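Local coordinates for Non-structural protein 2 (Human respiratory syncytial virus A, PDB 7LDK) that probably antagonises the type I interferon response of the infected host cell, in part by binding the host RNA sensor RIGI and blocking its signalling, at residues L31-I41 / F62-K73; K88-I96 / G108-I117. One frame throughout, in Å; residues are numbered along the deposited sequence.

Contact 1: L31-I41 / F62-K73; sequences LTRDIITHRFI and FLVNYEMKLLHK
With CG anti to the backbone N in both residues, Phe-40 (chi1 -174°) and Phe-62 (chi1 -180°) swing their rings into the gap between two helices, where they form a T-shaped stack. The Phe-40 edge points at the Phe-62 face, with centroids 5.5 Å apart and planes at 81°. This is buried helix-helix packing: the long helix 55-89 lies across the break between helices 24-35 and 38-50. The chain turns at that break through an inverse gamma turn centred on Ile-36, and Thr-37 N-caps the next helix, its OG1 weakly accepting from the N of Arg-39 and of Phe-40.

Ile-35 is a knob in a hole made by Tyr-66, Lys-69, Leu-70 and Lys-73. Its two branches divide the work: CG2 lies 3.6 Å from Lys-69 CB, while CD1 reaches the backbone of Leu-70, 3.6 Å from its CA. A beta-branched residue suits such a hole because it fills two directions at once. Ile-36 CD1 then comes against Phe-62 CZ, the two side chains crossing at about a right angle. The far rim of the Phe-40 ring meets the helix backbone, CZ lying 3.5 Å from Tyr-66 N.

At the solvent-facing end the aliphatic part of Lys-73 slides past Leu-31 in the opposite direction, Lys-73 CD to Leu-31 CD2 3.7 Å, and its NZ stays 4.6 Å from Asp-34 OD2, beyond a salt bridge although the charges are opposite. The buried polar spot is a pair of hydroxyls. Tyr-66 meets Thr-32 there, and the Thr-32 hydroxyl also bonds to the carbonyl of Ile-28 in its own helix. Tyr-66 OH and Thr-32 OG1 are 2.9 Å apart, a weak hydrogen bond.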
loop_
_atom_site.group_PDB
_atom_site.type_symbol
_atom_site.label_atom_id
_atom_site.label_comp_id
_atom_site.label_asym_id
_atom_site.label_seq_id
_atom_site.Cartn_x
_atom_site.Cartn_y
_atom_site.Cartn_z
ATOM N N LEU A 31 8.300 -4.784 -4.951
ATOM C CA LEU A 31 8.478 -3.377 -4.503
ATOM C C LEU A 31 7.514 -3.075 -3.355
ATOM O O LEU A 31 7.916 -2.410 -2.407
ATOM C CB LEU A 31 8.217 -2.434 -5.682
ATOM C CG LEU A 31 9.330 -2.345 -6.714
ATOM C CD1 LEU A 31 8.791 -1.696 -7.980
ATOM C CD2 LEU A 31 10.525 -1.590 -6.145
ATOM N N THR A 32 6.260 -3.511 -3.471
ATOM C CA THR A 32 5.208 -3.299 -2.446
ATOM C C THR A 32 5.686 -3.887 -1.113
ATOM O O THR A 32 5.507 -3.247 -0.084
ATOM C CB THR A 32 3.885 -3.882 -2.935
ATOM O OG1 THR A 32 3.455 -3.045 -4.007
ATOM C CG2 THR A 32 2.821 -3.939 -1.864
ATOM N N ARG A 33 6.338 -5.039 -1.127
ATOM C CA ARG A 33 6.813 -5.685 0.118
ATOM C C ARG A 33 7.953 -4.858 0.730
ATOM O O ARG A 33 8.027 -4.798 1.963
ATOM C CB ARG A 33 7.178 -7.140 -0.185
ATOM C CG ARG A 33 6.006 -7.966 -0.705
ATOM C CD ARG A 33 5.906 -9.346 -0.079
ATOM N NE ARG A 33 5.702 -9.238 1.363
ATOM C CZ ARG A 33 5.736 -10.252 2.220
ATOM N NH1 ARG A 33 5.539 -10.012 3.506
ATOM N NH2 ARG A 33 5.966 -11.486 1.797
ATOM N N ASP A 34 8.788 -4.234 -0.102
ATOM C CA ASP A 34 9.896 -3.329 0.315
ATOM C C ASP A 34 9.354 -2.013 0.878
ATOM O O ASP A 34 9.899 -1.525 1.870
ATOM C CB ASP A 34 10.834 -3.012 -0.854
ATOM C CG ASP A 34 11.710 -4.183 -1.309
ATOM O OD1 ASP A 34 11.916 -5.133 -0.492
ATOM O OD2 ASP A 34 12.210 -4.138 -2.476
ATOM N N ILE A 35 8.333 -1.447 0.247
ATOM C CA ILE A 35 7.763 -0.124 0.625
ATOM C C ILE A 35 6.888 -0.257 1.873
ATOM O O ILE A 35 7.048 0.553 2.781
ATOM C CB ILE A 35 6.985 0.484 -0.551
ATOM C CG1 ILE A 35 7.935 0.877 -1.687
ATOM C CG2 ILE A 35 6.153 1.668 -0.081
ATOM C CD1 ILE A 35 7.230 1.197 -2.972
ATOM N N ILE A 36 5.962 -1.213 1.902
ATOM C CA ILE A 36 4.961 -1.297 2.999
ATOM C C ILE A 36 5.548 -2.137 4.127
ATOM O O ILE A 36 5.278 -3.339 4.219
ATOM C CB ILE A 36 3.584 -1.746 2.499
ATOM C CG1 ILE A 36 3.065 -0.763 1.446
ATOM C CG2 ILE A 36 2.624 -1.865 3.668
ATOM C CD1 ILE A 36 1.707 -1.064 0.929
ATOM N N THR A 37 6.309 -1.464 4.977
ATOM C CA THR A 37 6.958 -2.036 6.169
ATOM C C THR A 37 6.081 -1.725 7.378
ATOM O O THR A 37 5.118 -0.971 7.244
ATOM C CB THR A 37 8.364 -1.459 6.333
ATOM O OG1 THR A 37 8.176 -0.056 6.520
ATOM C CG2 THR A 37 9.261 -1.762 5.158
ATOM N N HIS A 38 6.408 -2.305 8.526
ATOM C CA HIS A 38 5.872 -1.888 9.836
ATOM C C HIS A 38 5.914 -0.368 9.918
ATOM O O HIS A 38 4.879 0.168 10.321
ATOM C CB HIS A 38 6.661 -2.571 10.939
ATOM C CG HIS A 38 6.168 -3.935 11.291
ATOM N ND1 HIS A 38 5.192 -4.141 12.270
ATOM C CD2 HIS A 38 6.529 -5.158 10.850
ATOM C CE1 HIS A 38 4.962 -5.424 12.398
ATOM N NE2 HIS A 38 5.773 -6.070 11.536
ATOM N N ARG A 39 7.028 0.290 9.563
ATOM C CA ARG A 39 7.193 1.750 9.784
ATOM C C ARG A 39 6.198 2.522 8.934
ATOM O O ARG A 39 5.733 3.579 9.401
ATOM C CB ARG A 39 8.619 2.224 9.527
ATOM C CG ARG A 39 9.407 2.429 10.821
ATOM C CD ARG A 39 10.910 2.269 10.674
ATOM N NE ARG A 39 11.278 1.032 9.982
ATOM C CZ ARG A 39 11.833 0.943 8.762
ATOM N NH1 ARG A 39 12.096 2.033 8.053
ATOM N NH2 ARG A 39 12.094 -0.247 8.242
ATOM N N PHE A 40 5.876 2.011 7.751
ATOM C CA PHE A 40 4.837 2.595 6.865
ATOM C C PHE A 40 3.467 2.535 7.570
ATOM O O PHE A 40 2.783 3.571 7.690
ATOM C CB PHE A 40 4.859 1.860 5.534
ATOM C CG PHE A 40 3.939 2.439 4.490
ATOM C CD1 PHE A 40 2.577 2.143 4.481
ATOM C CD2 PHE A 40 4.438 3.273 3.513
ATOM C CE1 PHE A 40 1.741 2.688 3.527
ATOM C CE2 PHE A 40 3.597 3.825 2.572
ATOM C CZ PHE A 40 2.251 3.540 2.579
ATOM N N ILE A 41 3.079 1.354 8.061
ATOM C CA ILE A 41 1.782 1.140 8.769
ATOM C C ILE A 41 1.734 2.015 10.029
ATOM O O ILE A 41 0.661 2.547 10.351
ATOM C CB ILE A 41 1.590 -0.332 9.148
ATOM C CG1 ILE A 41 1.494 -1.284 7.959
ATOM C CG2 ILE A 41 0.393 -0.453 10.040
ATOM C CD1 ILE A 41 0.501 -0.887 6.928
ATOM N N PHE A 62 -3.239 6.397 2.716
ATOM C CA PHE A 62 -2.486 5.151 2.462
ATOM C C PHE A 62 -1.869 5.223 1.064
ATOM O O PHE A 62 -0.684 4.986 0.936
ATOM C CB PHE A 62 -3.392 3.934 2.646
ATOM C CG PHE A 62 -2.669 2.638 2.407
ATOM C CD1 PHE A 62 -2.038 1.988 3.444
ATOM C CD2 PHE A 62 -2.574 2.088 1.137
ATOM C CE1 PHE A 62 -1.370 0.795 3.227
ATOM C CE2 PHE A 62 -1.880 0.908 0.920
ATOM C CZ PHE A 62 -1.291 0.261 1.967
ATOM N N LEU A 63 -2.653 5.531 0.037
ATOM C CA LEU A 63 -2.154 5.481 -1.355
ATOM C C LEU A 63 -1.237 6.664 -1.636
ATOM O O LEU A 63 -0.238 6.438 -2.343
ATOM C CB LEU A 63 -3.325 5.477 -2.331
ATOM C CG LEU A 63 -4.179 4.219 -2.235
ATOM C CD1 LEU A 63 -5.335 4.316 -3.220
ATOM C CD2 LEU A 63 -3.351 2.954 -2.479
ATOM N N VAL A 64 -1.532 7.856 -1.115
ATOM C CA VAL A 64 -0.615 9.010 -1.281
ATOM C C VAL A 64 0.784 8.575 -0.819
ATOM O O VAL A 64 1.743 8.770 -1.564
ATOM C CB VAL A 64 -1.106 10.266 -0.530
ATOM C CG1 VAL A 64 -0.009 11.315 -0.409
ATOM C CG2 VAL A 64 -2.329 10.882 -1.186
ATOM N N ASN A 65 0.901 7.979 0.360
ATOM C CA ASN A 65 2.211 7.617 0.958
ATOM C C ASN A 65 2.832 6.476 0.148
ATOM O O ASN A 65 4.040 6.523 -0.076
ATOM C CB ASN A 65 2.090 7.296 2.442
ATOM C CG ASN A 65 1.620 8.478 3.256
ATOM O OD1 ASN A 65 1.208 9.491 2.740
ATOM N ND2 ASN A 65 1.648 8.367 4.556
ATOM N N TYR A 66 2.051 5.504 -0.313
ATOM C CA TYR A 66 2.564 4.424 -1.184
ATOM C C TYR A 66 3.151 5.023 -2.455
ATOM O O TYR A 66 4.314 4.772 -2.737
ATOM C CB TYR A 66 1.480 3.427 -1.568
ATOM C CG TYR A 66 1.998 2.384 -2.520
ATOM C CD1 TYR A 66 2.889 1.417 -2.107
ATOM C CD2 TYR A 66 1.649 2.415 -3.857
ATOM C CE1 TYR A 66 3.377 0.474 -2.993
ATOM C CE2 TYR A 66 2.134 1.487 -4.760
ATOM C CZ TYR A 66 3.009 0.509 -4.327
ATOM O OH TYR A 66 3.477 -0.444 -5.194
ATOM N N GLU A 67 2.353 5.786 -3.199
ATOM C CA GLU A 67 2.771 6.386 -4.488
ATOM C C GLU A 67 4.062 7.193 -4.322
ATOM O O GLU A 67 4.907 7.077 -5.203
ATOM C CB GLU A 67 1.693 7.308 -5.038
ATOM C CG GLU A 67 0.431 6.598 -5.483
ATOM C CD GLU A 67 -0.819 7.482 -5.584
ATOM O OE1 GLU A 67 -0.734 8.743 -5.368
ATOM O OE2 GLU A 67 -1.896 6.906 -5.907
ATOM N N MET A 68 4.205 7.971 -3.248
ATOM C CA MET A 68 5.426 8.782 -3.011
ATOM C C MET A 68 6.621 7.837 -2.824
ATOM O O MET A 68 7.655 8.054 -3.460
ATOM C CB MET A 68 5.329 9.646 -1.755
ATOM C CG MET A 68 4.210 10.651 -1.765
ATOM S SD MET A 68 4.629 12.209 -2.548
ATOM C CE MET A 68 5.953 12.776 -1.474
ATOM N N LYS A 69 6.504 6.839 -1.955
ATOM C CA LYS A 69 7.635 5.940 -1.648
ATOM C C LYS A 69 8.005 5.172 -2.915
ATOM O O LYS A 69 9.206 4.924 -3.115
ATOM C CB LYS A 69 7.285 5.053 -0.457
ATOM C CG LYS A 69 7.237 5.818 0.863
ATOM C CD LYS A 69 8.620 5.954 1.519
ATOM C CE LYS A 69 8.775 7.128 2.470
ATOM N NZ LYS A 69 9.293 8.332 1.764
ATOM N N LEU A 70 7.024 4.849 -3.754
ATOM C CA LEU A 70 7.255 4.139 -5.029
ATOM C C LEU A 70 8.060 5.050 -5.959
ATOM O O LEU A 70 9.133 4.630 -6.470
ATOM C CB LEU A 70 5.915 3.761 -5.653
ATOM C CG LEU A 70 6.011 2.991 -6.971
ATOM C CD1 LEU A 70 6.842 1.734 -6.815
ATOM C CD2 LEU A 70 4.652 2.632 -7.511
ATOM N N LEU A 71 7.543 6.252 -6.185
ATOM C CA LEU A 71 8.167 7.251 -7.070
ATOM C C LEU A 71 9.607 7.490 -6.610
ATOM O O LEU A 71 10.508 7.415 -7.458
ATOM C CB LEU A 71 7.302 8.507 -6.982
ATOM C CG LEU A 71 7.756 9.729 -7.764
ATOM C CD1 LEU A 71 8.200 9.373 -9.189
ATOM C CD2 LEU A 71 6.627 10.751 -7.743
ATOM N N HIS A 72 9.827 7.726 -5.317
ATOM C CA HIS A 72 11.181 7.952 -4.744
ATOM C C HIS A 72 12.081 6.753 -5.044
ATOM O O HIS A 72 13.271 6.933 -5.062
ATOM C CB HIS A 72 11.158 8.182 -3.218
ATOM C CG HIS A 72 10.501 9.426 -2.709
ATOM N ND1 HIS A 72 9.775 9.416 -1.511
ATOM C CD2 HIS A 72 10.513 10.714 -3.151
ATOM C CE1 HIS A 72 9.324 10.635 -1.273
ATOM N NE2 HIS A 72 9.756 11.451 -2.271
ATOM N N LYS A 73 11.536 5.561 -5.260
ATOM C CA LYS A 73 12.352 4.326 -5.342
ATOM C C LYS A 73 12.728 4.015 -6.795
ATOM O O LYS A 73 13.870 3.569 -7.009
ATOM C CB LYS A 73 11.581 3.176 -4.690
ATOM C CG LYS A 73 12.376 1.888 -4.509
ATOM C CD LYS A 73 11.674 0.873 -3.639
ATOM C CE LYS A 73 11.915 1.109 -2.156
ATOM N NZ LYS A 73 13.059 0.299 -1.640
#

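Contact 2: K88-I96 / G108-I117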
loop_
_atom_site.group_PDB
_atom_site.type_symbol
_atom_site.label_atom_id
_atom_site.label_comp_id
_atom_site.label_asym_id
_atom_site.label_seq_id
_atom_site.Cartn_x
_atom_site.Cartn_y
_atom_site.Cartn_z
ATOM N N LYS A 88 -4.986 -0.770 -15.291
ATOM C CA LYS A 88 -5.460 -1.809 -16.234
ATOM C C LYS A 88 -5.609 -3.150 -15.509
ATOM O O LYS A 88 -6.580 -3.837 -15.796
ATOM C CB LYS A 88 -4.491 -1.847 -17.412
ATOM C CG LYS A 88 -4.926 -2.688 -18.607
ATOM C CD LYS A 88 -6.155 -2.188 -19.362
ATOM C CE LYS A 88 -6.528 -3.125 -20.496
ATOM N NZ LYS A 88 -7.018 -2.405 -21.698
ATOM N N TYR A 89 -4.709 -3.496 -14.587
ATOM C CA TYR A 89 -4.633 -4.839 -13.950
ATOM C C TYR A 89 -4.748 -4.780 -12.417
ATOM O O TYR A 89 -4.713 -5.834 -11.802
ATOM C CB TYR A 89 -3.339 -5.548 -14.361
ATOM C CG TYR A 89 -3.237 -5.880 -15.830
ATOM C CD1 TYR A 89 -2.730 -4.950 -16.726
ATOM C CD2 TYR A 89 -3.589 -7.128 -16.327
ATOM C CE1 TYR A 89 -2.607 -5.230 -18.079
ATOM C CE2 TYR A 89 -3.475 -7.420 -17.682
ATOM C CZ TYR A 89 -2.987 -6.466 -18.560
ATOM O OH TYR A 89 -2.859 -6.728 -19.889
ATOM N N GLY A 90 -4.900 -3.615 -11.799
ATOM C CA GLY A 90 -5.208 -3.483 -10.360
ATOM C C GLY A 90 -4.129 -4.060 -9.447
ATOM O O GLY A 90 -4.465 -4.674 -8.382
ATOM N N THR A 91 -2.869 -3.813 -9.780
ATOM C CA THR A 91 -1.651 -4.389 -9.144
ATOM C C THR A 91 -1.162 -3.550 -7.937
ATOM O O THR A 91 -0.168 -3.963 -7.271
ATOM C CB THR A 91 -0.575 -4.443 -10.234
ATOM O OG1 THR A 91 0.445 -5.337 -9.805
ATOM C CG2 THR A 91 -0.012 -3.069 -10.529
ATOM N N PHE A 92 -1.765 -2.379 -7.680
ATOM C CA PHE A 92 -1.398 -1.550 -6.500
ATOM C C PHE A 92 -2.087 -2.114 -5.255
ATOM O O PHE A 92 -3.233 -2.568 -5.306
ATOM C CB PHE A 92 -1.666 -0.062 -6.751
ATOM C CG PHE A 92 -0.597 0.631 -7.564
ATOM C CD1 PHE A 92 0.500 -0.061 -8.080
ATOM C CD2 PHE A 92 -0.695 1.990 -7.831
ATOM C CE1 PHE A 92 1.456 0.584 -8.853
ATOM C CE2 PHE A 92 0.266 2.633 -8.604
ATOM C CZ PHE A 92 1.337 1.930 -9.115
ATOM N N PRO A 93 -1.388 -2.108 -4.101
ATOM C CA PRO A 93 -1.926 -2.641 -2.859
ATOM C C PRO A 93 -3.107 -1.819 -2.344
ATOM O O PRO A 93 -3.171 -0.636 -2.615
ATOM C CB PRO A 93 -0.743 -2.521 -1.889
ATOM C CG PRO A 93 -0.006 -1.326 -2.399
ATOM C CD PRO A 93 -0.060 -1.515 -3.897
ATOM N N MET A 94 -4.008 -2.496 -1.642
ATOM C CA MET A 94 -5.161 -1.915 -0.911
ATOM C C MET A 94 -4.978 -2.202 0.574
ATOM O O MET A 94 -4.590 -3.300 0.970
ATOM C CB MET A 94 -6.481 -2.557 -1.344
ATOM C CG MET A 94 -6.907 -2.287 -2.754
ATOM S SD MET A 94 -7.949 -3.689 -3.278
ATOM C CE MET A 94 -7.289 -3.975 -4.927
ATOM N N PRO A 95 -5.298 -1.235 1.453
ATOM C CA PRO A 95 -5.187 -1.448 2.887
ATOM C C PRO A 95 -6.416 -2.168 3.457
ATOM O O PRO A 95 -7.479 -1.965 2.990
ATOM C CB PRO A 95 -5.104 0.001 3.367
ATOM C CG PRO A 95 -6.064 0.743 2.468
ATOM C CD PRO A 95 -5.855 0.085 1.124
ATOM N N ILE A 96 -6.212 -3.007 4.453
ATOM C CA ILE A 96 -7.283 -3.616 5.290
ATOM C C ILE A 96 -7.336 -2.830 6.597
ATOM O O ILE A 96 -6.332 -2.894 7.311
ATOM C CB ILE A 96 -6.978 -5.090 5.582
ATOM C CG1 ILE A 96 -6.667 -5.885 4.315
ATOM C CG2 ILE A 96 -8.121 -5.683 6.374
ATOM C CD1 ILE A 96 -7.718 -5.734 3.240
ATOM N N GLY A 108 -3.096 -4.704 7.678
ATOM C CA GLY A 108 -2.390 -5.359 6.567
ATOM C C GLY A 108 -2.826 -4.798 5.220
ATOM O O GLY A 108 -3.511 -3.738 5.178
ATOM N N ILE A 109 -2.435 -5.506 4.156
ATOM C CA ILE A 109 -2.664 -5.102 2.743
ATOM C C ILE A 109 -3.078 -6.321 1.925
ATOM O O ILE A 109 -2.601 -7.407 2.254
ATOM C CB ILE A 109 -1.395 -4.450 2.167
ATOM C CG1 ILE A 109 -0.213 -5.423 2.152
ATOM C CG2 ILE A 109 -1.050 -3.189 2.936
ATOM C CD1 ILE A 109 1.079 -4.792 1.729
ATOM N N LYS A 110 -3.931 -6.115 0.926
ATOM C CA LYS A 110 -4.016 -6.955 -0.292
ATOM C C LYS A 110 -2.975 -6.437 -1.280
ATOM O O LYS A 110 -3.169 -5.368 -1.846
ATOM C CB LYS A 110 -5.379 -6.815 -0.961
ATOM C CG LYS A 110 -6.489 -7.597 -0.336
ATOM C CD LYS A 110 -7.633 -7.724 -1.270
ATOM C CE LYS A 110 -7.343 -8.612 -2.460
ATOM N NZ LYS A 110 -7.226 -10.026 -2.049
ATOM N N PRO A 111 -1.846 -7.136 -1.525
ATOM C CA PRO A 111 -0.780 -6.600 -2.384
ATOM C C PRO A 111 -1.223 -6.291 -3.825
ATOM O O PRO A 111 -0.715 -5.323 -4.373
ATOM C CB PRO A 111 0.288 -7.707 -2.382
ATOM C CG PRO A 111 -0.013 -8.531 -1.134
ATOM C CD PRO A 111 -1.518 -8.464 -0.984
ATOM N N THR A 112 -2.143 -7.094 -4.375
ATOM C CA THR A 112 -2.800 -6.909 -5.704
ATOM C C THR A 112 -4.248 -7.396 -5.630
ATOM O O THR A 112 -4.649 -7.838 -4.566
ATOM C CB THR A 112 -2.064 -7.662 -6.828
ATOM O OG1 THR A 112 -2.502 -9.022 -6.849
ATOM C CG2 THR A 112 -0.559 -7.616 -6.692
ATOM N N LYS A 113 -4.979 -7.319 -6.744
ATOM C CA LYS A 113 -6.368 -7.824 -6.916
ATOM C C LYS A 113 -6.440 -9.321 -6.585
ATOM O O LYS A 113 -7.389 -9.730 -5.918
ATOM C CB LYS A 113 -6.814 -7.676 -8.374
ATOM C CG LYS A 113 -7.774 -6.549 -8.719
ATOM C CD LYS A 113 -8.326 -6.774 -10.135
ATOM C CE LYS A 113 -9.662 -6.110 -10.409
ATOM N NZ LYS A 113 -9.695 -4.729 -9.863
ATOM N N HIS A 114 -5.457 -10.079 -7.057
ATOM C CA HIS A 114 -5.440 -11.554 -7.191
ATOM C C HIS A 114 -4.801 -12.230 -5.976
ATOM O O HIS A 114 -4.918 -13.457 -5.879
ATOM C CB HIS A 114 -4.563 -11.924 -8.385
ATOM C CG HIS A 114 -5.083 -11.508 -9.717
ATOM N ND1 HIS A 114 -4.635 -12.113 -10.890
ATOM C CD2 HIS A 114 -6.001 -10.586 -10.088
ATOM C CE1 HIS A 114 -5.251 -11.576 -11.927
ATOM N NE2 HIS A 114 -6.097 -10.634 -11.459
ATOM N N THR A 115 -4.095 -11.478 -5.125
ATOM C CA THR A 115 -3.197 -12.057 -4.087
ATOM C C THR A 115 -3.881 -11.964 -2.725
ATOM O O THR A 115 -4.576 -10.988 -2.445
ATOM C CB THR A 115 -1.828 -11.364 -4.068
ATOM O OG1 THR A 115 -2.079 -10.009 -3.704
ATOM C CG2 THR A 115 -1.092 -11.426 -5.390
ATOM N N PRO A 116 -3.708 -12.972 -1.843
ATOM C CA PRO A 116 -4.319 -12.931 -0.521
ATOM C C PRO A 116 -3.676 -11.869 0.383
ATOM O O PRO A 116 -2.560 -11.488 0.163
ATOM C CB PRO A 116 -4.100 -14.351 0.003
ATOM C CG PRO A 116 -2.832 -14.801 -0.674
ATOM C CD PRO A 116 -2.906 -14.188 -2.055
ATOM N N ILE A 117 -4.414 -11.454 1.400
ATOM C CA ILE A 117 -4.013 -10.431 2.391
ATOM C C ILE A 117 -2.735 -10.862 3.110
ATOM O O ILE A 117 -2.618 -12.043 3.434
ATOM C CB ILE A 117 -5.150 -10.229 3.403
ATOM C CG1 ILE A 117 -6.410 -9.661 2.746
ATOM C CG2 ILE A 117 -4.670 -9.399 4.610
ATOM C CD1 ILE A 117 -7.606 -9.641 3.684
#
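The base of an antiparallel beta hairpin, strands 94-100 and 103-110, forms this contact, together with the loops that flank it, one leading in and one leading out. Met-94 and Lys-110 are a hydrogen-bonded pair: Met-94 N gives to Lys-110 O at 3.0 Å, and Lys-110 N returns to Met-94 O at 2.9 Å. Pro-95 faces Ile-109 as a non-hydrogen-bonded pair, a position where proline's lack of an N-H costs no bond between these strands. Next along, Ile-96 N donates to Gly-108 O at 2.9 Å.

Before the first strand Pro-93 has no N-H to offer, and its CA makes a CA-H...O contact of 3.2 Å with Lys-110 O. Gly-90, the first residue past helix 55-89, has positive phi, which glycine takes up readily, and its O accepts a weak bond from Lys-113 N. The CB and CG of Lys-113 lie alongside that same carbonyl oxygen.

The loop after the hairpin folds back on itself. An ST turn ties His-114 N to Thr-112 OG1, and the bends at chi3 and chi4 (69° and 70°) curl Lys-110 so that NZ gives a 2.8 Å hydrogen bond to Thr-115 O. Ile-117 then returns to the hairpin and meets Ile-96 tip to tip, Ile-117 CD1 lying 3.9 Å from Ile-96 CD1.

Contact 1 is the more buried of the two and joins helices mainly through side chains, with aromatic and branched aliphatic groups and one weak hydroxyl bond. Contact 2 is only partly buried and relies largely on backbone hydrogen bonds, as a hairpin does. Helix 55-89 serves both: residues 62-73 of it pack in contact 1, and its last turn, ending at Tyr-89, enters contact 2. The two meet where one face of the hairpin lies against the helices. There Ile-109 CG2 is 3.6 Å from Phe-62 CZ, and Pro-93 CD is 3.7 Å from Tyr-66 CZ. Ile-96 and Lys-110 point to the other face of the sheet.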